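Local coordinates for protein polyketide synthase/nonribosomal peptide synthetase hybrid RzxB (Pseudomonas fluorescens, PDB 5IL6) that probably dehydrates beta-hydroxyacyl intermediates during polyketide chain elongation, through a dehydratase domain of the hotdog superfamily that belongs to the rhizoxin assembly line, at residues F144-A149 with S177-G182; G182-A187 with Q248-R253. All blocks are in the same frame, centred on the assembly; numbering follows the deposited sequence.

How the contacts relate
A loop laid over the margin of a beta-sheet and a strand pair just inside it make up this example. The centres of the two contacts are about 8 Å apart, and the two follow each other along the chain. They share Gly-182, in the short link between strands 175-181 and 184-190, which are antiparallel neighbours. Val-179 O lies 2.9 Å from Leu-186 N, a probable hydrogen bond, while Phe-144 CD2 packs 3.6 Å from Leu-186 CB, so Leu-186 of contact 2 touches both segments of contact 1. The centre of contact 1, at the surface, is about 24 Å from the centre of the chain; that of contact 2, partly buried, is about 17 Å from it.

Contact 1: F144-A149 with S177-G182; sequences FSSLGA and SLVRQG
With CG anti to the backbone N (chi1 -166°), the ring of Phe-144 reaches Val-179 and Gln-181, and Gln-181, likewise anti at chi1 but bent at chi2 (71°), turns its amide back into the loop. The loop contains a type II beta turn, Ser-146 to Ala-149, that leads into strand 150-152 at the margin of a hotdog-family sheet. Ala-149 N closes the turn on Ser-146 O, and the positive phi of Gly-148 suits the third position of such a turn, where a side chain would press on the preceding carbonyl.

The Phe-144 ring meets the strand with its far end: CE2 approaches Val-179 CG2 at 3.4 Å, and CZ lies 3.6 Å from Gln-181 CB. Both carbons come in obliquely to the ring, whose plane is 34° from that of the Gln-181 amide. Beyond this apolar patch, Ala-149 CA makes a CH...O contact with Arg-180 O. On the other side of the strand, Arg-180 NE bonds Gly-182 O almost straight and within the guanidinium plane, tying the side chain to the residue just past the strand's end.

At the turn, the Gln-181 amide faces two carbonyls: NE2 makes a weak but straight bond of 3.4 Å to Ser-145 O, and its other approach, to Leu-147 O, is modelled at a doubtfully short 2.4 Å.

Contact 2: G182-A187 with Q248-R253; sequences GDQALA and QVQIRR
From Gln-184 to Ala-187 the chain runs antiparallel to 248-253, the short axes 4.7 Å apart at an angle of 168°. Ala-185 with Ile-251 and Ala-187 with Val-249 are hydrogen-bonded pairs, each with two reciprocal N-H...O bonds; Gln-184 with Arg-252 and Leu-186 with Gln-250 are non-hydrogen-bonded pairs. Arg-253 N adds a bond to Asp-183 O just before the strand begins.

Gln-184, Leu-186, Gln-250 and Arg-252 share one face of this hotdog-family sheet. There the extended Gln-184 side chain reaches diagonally to Gln-250, whose NE2 gives a 2.9 Å hydrogen bond to Gln-184 OE1. The acceptor lies in the amide plane of Gln-250, but the donor stands above the Gln-184 carbonyl plane, the two amides being turned 34° apart. Gln-184 CG also packs 3.6 Å from Arg-252 CD. Were Gln-184 an alanine, Gln-250 NE2 would probably lose this acceptor and the aliphatic part of Arg-252 its cover.

Bent at chi2 (54°), Arg-252 brings its guanidinium under Asp-183: NE forms a salt bridge of 3.1 Å to OD2, and Asp-183 OD1 stands over one guanidinium face, off-centre. Both side chains are poorly ordered, so this pairing may be mobile. On Leu-186, CD1 rests 3.5 Å from Val-249 O.

The opposite face carries the small, buried Ala-185 and Ala-187 beside the branched Ile-251 and Val-249. Strand 246-254 continues the sheet through backbone bonds to strand 261-268, with Ile-251 touching Leu-265; on the far side of strand 184-190, Leu-186 packs on Val-179 and Ala-187 on Leu-178 of strand 175-181, which in turn meets helix 154-164 through Leu-178.

Contact 1: F144-A149 with S177-G182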
ATOM      1  N   PHE A 144     -13.824 -17.471   0.235  1.00 61.33           N
ATOM      2  CA  PHE A 144     -14.113 -17.368   1.656  1.00 53.79           C
ATOM      3  C   PHE A 144     -15.510 -17.907   1.957  1.00 58.34           C
ATOM      4  O   PHE A 144     -16.505 -17.473   1.364  1.00 74.17           O
ATOM      5  CB  PHE A 144     -13.973 -15.918   2.106  1.00 50.98           C
ATOM      6  CG  PHE A 144     -13.935 -15.771   3.589  1.00 51.78           C
ATOM      7  CD1 PHE A 144     -12.775 -16.073   4.267  1.00 50.12           C
ATOM      8  CD2 PHE A 144     -15.044 -15.381   4.302  1.00 49.28           C
ATOM      9  CE1 PHE A 144     -12.712 -15.965   5.630  1.00 49.48           C
ATOM     10  CE2 PHE A 144     -14.996 -15.268   5.671  1.00 50.12           C
ATOM     11  CZ  PHE A 144     -13.826 -15.562   6.341  1.00 51.10           C
ATOM     12  N   SER A 145     -15.570 -18.940   2.775  1.00 62.76           N
ATOM     13  CA  SER A 145     -16.817 -19.458   3.304  1.00 83.13           C
ATOM     14  C   SER A 145     -16.911 -18.961   4.740  1.00 81.86           C
ATOM     15  O   SER A 145     -15.996 -19.196   5.538  1.00 62.00           O
ATOM     16  CB  SER A 145     -16.858 -20.993   3.255  1.00 91.94           C
ATOM     17  OG  SER A 145     -18.150 -21.454   3.603  1.00 94.47           O
ATOM     18  N   SER A 146     -18.032 -18.322   5.077  1.00 74.11           N
ATOM     19  CA  SER A 146     -18.238 -17.733   6.403  1.00 76.91           C
ATOM     20  C   SER A 146     -18.879 -18.698   7.404  1.00 80.14           C
ATOM     21  O   SER A 146     -19.128 -18.307   8.544  1.00 79.85           O
ATOM     22  CB  SER A 146     -19.108 -16.476   6.304  1.00 79.74           C
ATOM     23  OG  SER A 146     -18.463 -15.457   5.580  1.00 79.67           O
ATOM     24  N   LEU A 147     -19.158 -19.940   7.013  1.00 90.30           N
ATOM     25  CA  LEU A 147     -19.774 -20.905   7.921  1.00 84.97           C
ATOM     26  C   LEU A 147     -18.917 -21.077   9.166  1.00 82.17           C
ATOM     27  O   LEU A 147     -17.756 -21.487   9.074  1.00 78.95           O
ATOM     28  CB  LEU A 147     -19.922 -22.254   7.217  1.00 90.27           C
ATOM     29  CG  LEU A 147     -20.410 -23.414   8.095  1.00 90.09           C
ATOM     30  CD1 LEU A 147     -21.772 -23.104   8.709  1.00 67.39           C
ATOM     31  CD2 LEU A 147     -20.404 -24.731   7.337  1.00 99.67           C
ATOM     32  N   GLY A 148     -19.478 -20.753  10.327  1.00 87.32           N
ATOM     33  CA  GLY A 148     -18.709 -20.823  11.550  1.00 88.50           C
ATOM     34  C   GLY A 148     -17.780 -19.655  11.772  1.00 84.70           C
ATOM     35  O   GLY A 148     -17.004 -19.677  12.735  1.00 82.66           O
ATOM     36  N   ALA A 149     -17.837 -18.635  10.921  1.00 79.76           N
ATOM     37  CA  ALA A 149     -16.881 -17.545  10.986  1.00 67.48           C
ATOM     38  C   ALA A 149     -17.110 -16.688  12.226  1.00 66.25           C
ATOM     39  O   ALA A 149     -18.206 -16.625  12.788  1.00 71.46           O
ATOM     40  CB  ALA A 149     -16.981 -16.673   9.735  1.00 53.93           C
ATOM     41  N   SER A 177     -15.980  -3.852   8.093  1.00 34.01           N
ATOM     42  CA  SER A 177     -16.332  -5.092   8.770  1.00 38.44           C
ATOM     43  C   SER A 177     -15.207  -6.097   8.576  1.00 39.86           C
ATOM     44  O   SER A 177     -14.428  -6.011   7.623  1.00 35.98           O
ATOM     45  CB  SER A 177     -17.659  -5.656   8.252  1.00 41.38           C
ATOM     46  OG  SER A 177     -17.560  -6.024   6.888  1.00 43.78           O
ATOM     47  N   LEU A 178     -15.139  -7.054   9.498  1.00 41.91           N
ATOM     48  CA  LEU A 178     -14.127  -8.099   9.478  1.00 44.59           C
ATOM     49  C   LEU A 178     -14.764  -9.394   9.954  1.00 45.86           C
ATOM     50  O   LEU A 178     -15.505  -9.398  10.941  1.00 39.98           O
ATOM     51  CB  LEU A 178     -12.934  -7.778  10.392  1.00 47.80           C
ATOM     52  CG  LEU A 178     -11.963  -6.655  10.030  1.00 50.88           C
ATOM     53  CD1 LEU A 178     -11.044  -6.366  11.214  1.00 52.53           C
ATOM     54  CD2 LEU A 178     -11.171  -6.997   8.788  1.00 48.00           C
ATOM     55  N   VAL A 179     -14.479 -10.486   9.252  1.00 54.28           N
ATOM     56  CA  VAL A 179     -14.838 -11.822   9.710  1.00 60.85           C
ATOM     57  C   VAL A 179     -13.625 -12.727   9.548  1.00 52.15           C
ATOM     58  O   VAL A 179     -12.882 -12.616   8.567  1.00 39.58           O
ATOM     59  CB  VAL A 179     -16.055 -12.392   8.948  1.00 61.88           C
ATOM     60  CG1 VAL A 179     -17.275 -11.510   9.170  1.00 45.99           C
ATOM     61  CG2 VAL A 179     -15.752 -12.532   7.465  1.00 68.61           C
ATOM     62  N   ARG A 180     -13.425 -13.619  10.516  1.00 37.07           N
ATOM     63  CA  ARG A 180     -12.272 -14.505  10.544  1.00 36.85           C
ATOM     64  C   ARG A 180     -12.729 -15.955  10.482  1.00 40.07           C
ATOM     65  O   ARG A 180     -13.677 -16.348  11.170  1.00 46.45           O
ATOM     66  CB  ARG A 180     -11.432 -14.285  11.806  1.00 52.38           C
ATOM     67  CG  ARG A 180     -10.239 -15.219  11.902  1.00 56.75           C
ATOM     68  CD  ARG A 180      -9.374 -14.920  13.109  1.00 56.06           C
ATOM     69  NE  ARG A 180      -8.266 -15.864  13.205  1.00 58.63           N
ATOM     70  CZ  ARG A 180      -7.386 -15.894  14.200  1.00 68.76           C
ATOM     71  NH1 ARG A 180      -7.475 -15.027  15.201  1.00 70.18           N
ATOM     72  NH2 ARG A 180      -6.412 -16.794  14.194  1.00 75.46           N
ATOM     73  N   GLN A 181     -12.051 -16.741   9.650  1.00 47.28           N
ATOM     74  CA  GLN A 181     -12.286 -18.180   9.545  1.00 51.38           C
ATOM     75  C   GLN A 181     -10.921 -18.861   9.596  1.00 46.11           C
ATOM     76  O   GLN A 181     -10.241 -18.976   8.572  1.00 41.77           O
ATOM     77  CB  GLN A 181     -13.036 -18.532   8.265  1.00 54.54           C
ATOM     78  CG  GLN A 181     -13.356 -20.013   8.128  1.00 64.68           C
ATOM     79  CD  GLN A 181     -14.428 -20.462   9.100  1.00 73.50           C
ATOM     80  OE1 GLN A 181     -14.131 -20.975  10.179  1.00 75.11           O
ATOM     81  NE2 GLN A 181     -15.686 -20.267   8.723  1.00 78.31           N
ATOM     82  N   GLY A 182     -10.521 -19.305  10.783  1.00 46.40           N
ATOM     83  CA  GLY A 182      -9.206 -19.909  10.928  1.00 49.73           C
ATOM     84  C   GLY A 182      -8.117 -18.890  10.653  1.00 53.07           C
ATOM     85  O   GLY A 182      -8.090 -17.801  11.238  1.00 49.04           O
TER

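Contact 2: G182-A187 with Q248-R253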
ATOM      1  N   GLY A 182     -10.521 -19.305  10.783  1.00 46.40           N
ATOM      2  CA  GLY A 182      -9.206 -19.909  10.928  1.00 49.73           C
ATOM      3  C   GLY A 182      -8.117 -18.890  10.653  1.00 53.07           C
ATOM      4  O   GLY A 182      -8.090 -17.801  11.238  1.00 49.04           O
ATOM      5  N   ASP A 183      -7.201 -19.240   9.749  1.00 57.41           N
ATOM      6  CA  ASP A 183      -6.110 -18.355   9.367  1.00 63.98           C
ATOM      7  C   ASP A 183      -6.466 -17.458   8.185  1.00 45.97           C
ATOM      8  O   ASP A 183      -5.564 -16.912   7.540  1.00 38.67           O
ATOM      9  CB  ASP A 183      -4.856 -19.173   9.046  1.00 85.15           C
ATOM     10  CG  ASP A 183      -5.097 -20.221   7.976  1.00103.05           C
ATOM     11  OD1 ASP A 183      -6.166 -20.180   7.332  1.00109.86           O
ATOM     12  OD2 ASP A 183      -4.215 -21.083   7.776  1.00108.52           O
ATOM     13  N   GLN A 184      -7.754 -17.293   7.892  1.00 35.68           N
ATOM     14  CA  GLN A 184      -8.217 -16.425   6.820  1.00 32.28           C
ATOM     15  C   GLN A 184      -9.192 -15.396   7.373  1.00 32.52           C
ATOM     16  O   GLN A 184      -9.869 -15.635   8.378  1.00 33.35           O
ATOM     17  CB  GLN A 184      -8.909 -17.215   5.701  1.00 42.05           C
ATOM     18  CG  GLN A 184      -7.988 -18.093   4.889  1.00 53.55           C
ATOM     19  CD  GLN A 184      -8.629 -18.579   3.604  1.00 64.06           C
ATOM     20  OE1 GLN A 184      -9.472 -17.897   3.021  1.00 66.41           O
ATOM     21  NE2 GLN A 184      -8.229 -19.764   3.151  1.00 68.05           N
ATOM     22  N   ALA A 185      -9.260 -14.248   6.706  1.00 29.75           N
ATOM     23  CA  ALA A 185     -10.189 -13.196   7.083  1.00 28.55           C
ATOM     24  C   ALA A 185     -10.730 -12.536   5.825  1.00 30.39           C
ATOM     25  O   ALA A 185     -10.076 -12.527   4.778  1.00 35.10           O
ATOM     26  CB  ALA A 185      -9.526 -12.147   7.985  1.00 29.52           C
ATOM     27  N   LEU A 186     -11.933 -11.981   5.941  1.00 29.39           N
ATOM     28  CA  LEU A 186     -12.574 -11.267   4.848  1.00 28.76           C
ATOM     29  C   LEU A 186     -13.001  -9.900   5.355  1.00 30.21           C
ATOM     30  O   LEU A 186     -13.727  -9.803   6.349  1.00 31.19           O
ATOM     31  CB  LEU A 186     -13.785 -12.039   4.312  1.00 32.54           C
ATOM     32  CG  LEU A 186     -14.456 -11.440   3.072  1.00 35.43           C
ATOM     33  CD1 LEU A 186     -13.528 -11.532   1.866  1.00 36.91           C
ATOM     34  CD2 LEU A 186     -15.787 -12.122   2.788  1.00 38.23           C
ATOM     35  N   ALA A 187     -12.551  -8.851   4.675  1.00 30.34           N
ATOM     36  CA  ALA A 187     -12.809  -7.485   5.094  1.00 35.38           C
ATOM     37  C   ALA A 187     -13.587  -6.743   4.018  1.00 35.00           C
ATOM     38  O   ALA A 187     -13.422  -6.996   2.821  1.00 33.26           O
ATOM     39  CB  ALA A 187     -11.501  -6.742   5.386  1.00 36.53           C
ATOM     40  N   GLN A 248     -13.887  -5.806  -1.338  1.00 31.45           N
ATOM     41  CA  GLN A 248     -13.723  -6.941  -0.441  1.00 28.18           C
ATOM     42  C   GLN A 248     -12.261  -7.357  -0.456  1.00 28.38           C
ATOM     43  O   GLN A 248     -11.618  -7.345  -1.511  1.00 34.30           O
ATOM     44  CB  GLN A 248     -14.587  -8.133  -0.865  1.00 30.66           C
ATOM     45  CG  GLN A 248     -16.079  -7.914  -0.797  1.00 36.27           C
ATOM     46  CD  GLN A 248     -16.845  -9.144  -1.237  1.00 39.89           C
ATOM     47  OE1 GLN A 248     -17.227  -9.974  -0.415  1.00 47.06           O
ATOM     48  NE2 GLN A 248     -17.063  -9.274  -2.542  1.00 39.35           N
ATOM     49  N   VAL A 249     -11.737  -7.728   0.708  1.00 27.20           N
ATOM     50  CA  VAL A 249     -10.338  -8.114   0.841  1.00 24.01           C
ATOM     51  C   VAL A 249     -10.277  -9.469   1.529  1.00 25.28           C
ATOM     52  O   VAL A 249     -10.687  -9.598   2.688  1.00 27.92           O
ATOM     53  CB  VAL A 249      -9.522  -7.073   1.627  1.00 26.41           C
ATOM     54  CG1 VAL A 249      -8.058  -7.474   1.672  1.00 24.03           C
ATOM     55  CG2 VAL A 249      -9.682  -5.691   1.003  1.00 28.29           C
ATOM     56  N   GLN A 250      -9.764 -10.469   0.819  1.00 29.20           N
ATOM     57  CA  GLN A 250      -9.500 -11.777   1.400  1.00 32.43           C
ATOM     58  C   GLN A 250      -8.052 -11.822   1.865  1.00 27.50           C
ATOM     59  O   GLN A 250      -7.139 -11.503   1.096  1.00 24.08           O
ATOM     60  CB  GLN A 250      -9.763 -12.894   0.391  1.00 47.10           C
ATOM     61  CG  GLN A 250      -9.696 -14.278   1.010  1.00 73.52           C
ATOM     62  CD  GLN A 250      -9.908 -15.388   0.007  1.00 87.39           C
ATOM     63  OE1 GLN A 250     -10.175 -15.143  -1.168  1.00 85.18           O
ATOM     64  NE2 GLN A 250      -9.779 -16.626   0.470  1.00 94.33           N
ATOM     65  N   ILE A 251      -7.845 -12.227   3.115  1.00 30.31           N
ATOM     66  CA  ILE A 251      -6.532 -12.199   3.749  1.00 26.17           C
ATOM     67  C   ILE A 251      -6.220 -13.600   4.252  1.00 26.01           C
ATOM     68  O   ILE A 251      -7.067 -14.239   4.885  1.00 26.87           O
ATOM     69  CB  ILE A 251      -6.483 -11.182   4.903  1.00 28.66           C
ATOM     70  CG1 ILE A 251      -6.856  -9.783   4.399  1.00 32.62           C
ATOM     71  CG2 ILE A 251      -5.096 -11.167   5.542  1.00 27.03           C
ATOM     72  CD1 ILE A 251      -7.056  -8.764   5.498  1.00 36.80           C
ATOM     73  N   ARG A 252      -5.005 -14.072   3.970  1.00 29.33           N
ATOM     74  CA  ARG A 252      -4.546 -15.383   4.417  1.00 37.88           C
ATOM     75  C   ARG A 252      -3.194 -15.229   5.091  1.00 32.98           C
ATOM     76  O   ARG A 252      -2.257 -14.693   4.492  1.00 28.86           O
ATOM     77  CB  ARG A 252      -4.448 -16.371   3.250  1.00 54.47           C
ATOM     78  CG  ARG A 252      -3.733 -17.678   3.596  1.00 76.33           C
ATOM     79  CD  ARG A 252      -4.357 -18.355   4.809  1.00 95.71           C
ATOM     80  NE  ARG A 252      -3.842 -19.703   5.031  1.00111.11           N
ATOM     81  CZ  ARG A 252      -4.206 -20.765   4.318  1.00124.89           C
ATOM     82  NH1 ARG A 252      -5.077 -20.639   3.324  1.00130.11           N
ATOM     83  NH2 ARG A 252      -3.695 -21.956   4.596  1.00130.79           N
ATOM     84  N   ARG A 253      -3.097 -15.692   6.333  1.00 32.72           N
ATOM     85  CA  ARG A 253      -1.811 -15.765   7.009  1.00 35.61           C
ATOM     86  C   ARG A 253      -0.890 -16.725   6.267  1.00 32.43           C
ATOM     87  O   ARG A 253      -1.312 -17.798   5.824  1.00 30.56           O
ATOM     88  CB  ARG A 253      -2.008 -16.220   8.454  1.00 39.49           C
ATOM     89  CG  ARG A 253      -0.736 -16.300   9.284  1.00 40.54           C
ATOM     90  CD  ARG A 253      -0.486 -15.020  10.055  1.00 37.76           C
ATOM     91  NE  ARG A 253       0.656 -15.157  10.959  1.00 40.10           N
ATOM     92  CZ  ARG A 253       0.570 -15.317  12.277  1.00 45.36           C
ATOM     93  NH1 ARG A 253      -0.611 -15.360  12.882  1.00 47.55           N
ATOM     94  NH2 ARG A 253       1.679 -15.432  13.000  1.00 47.63           N
TER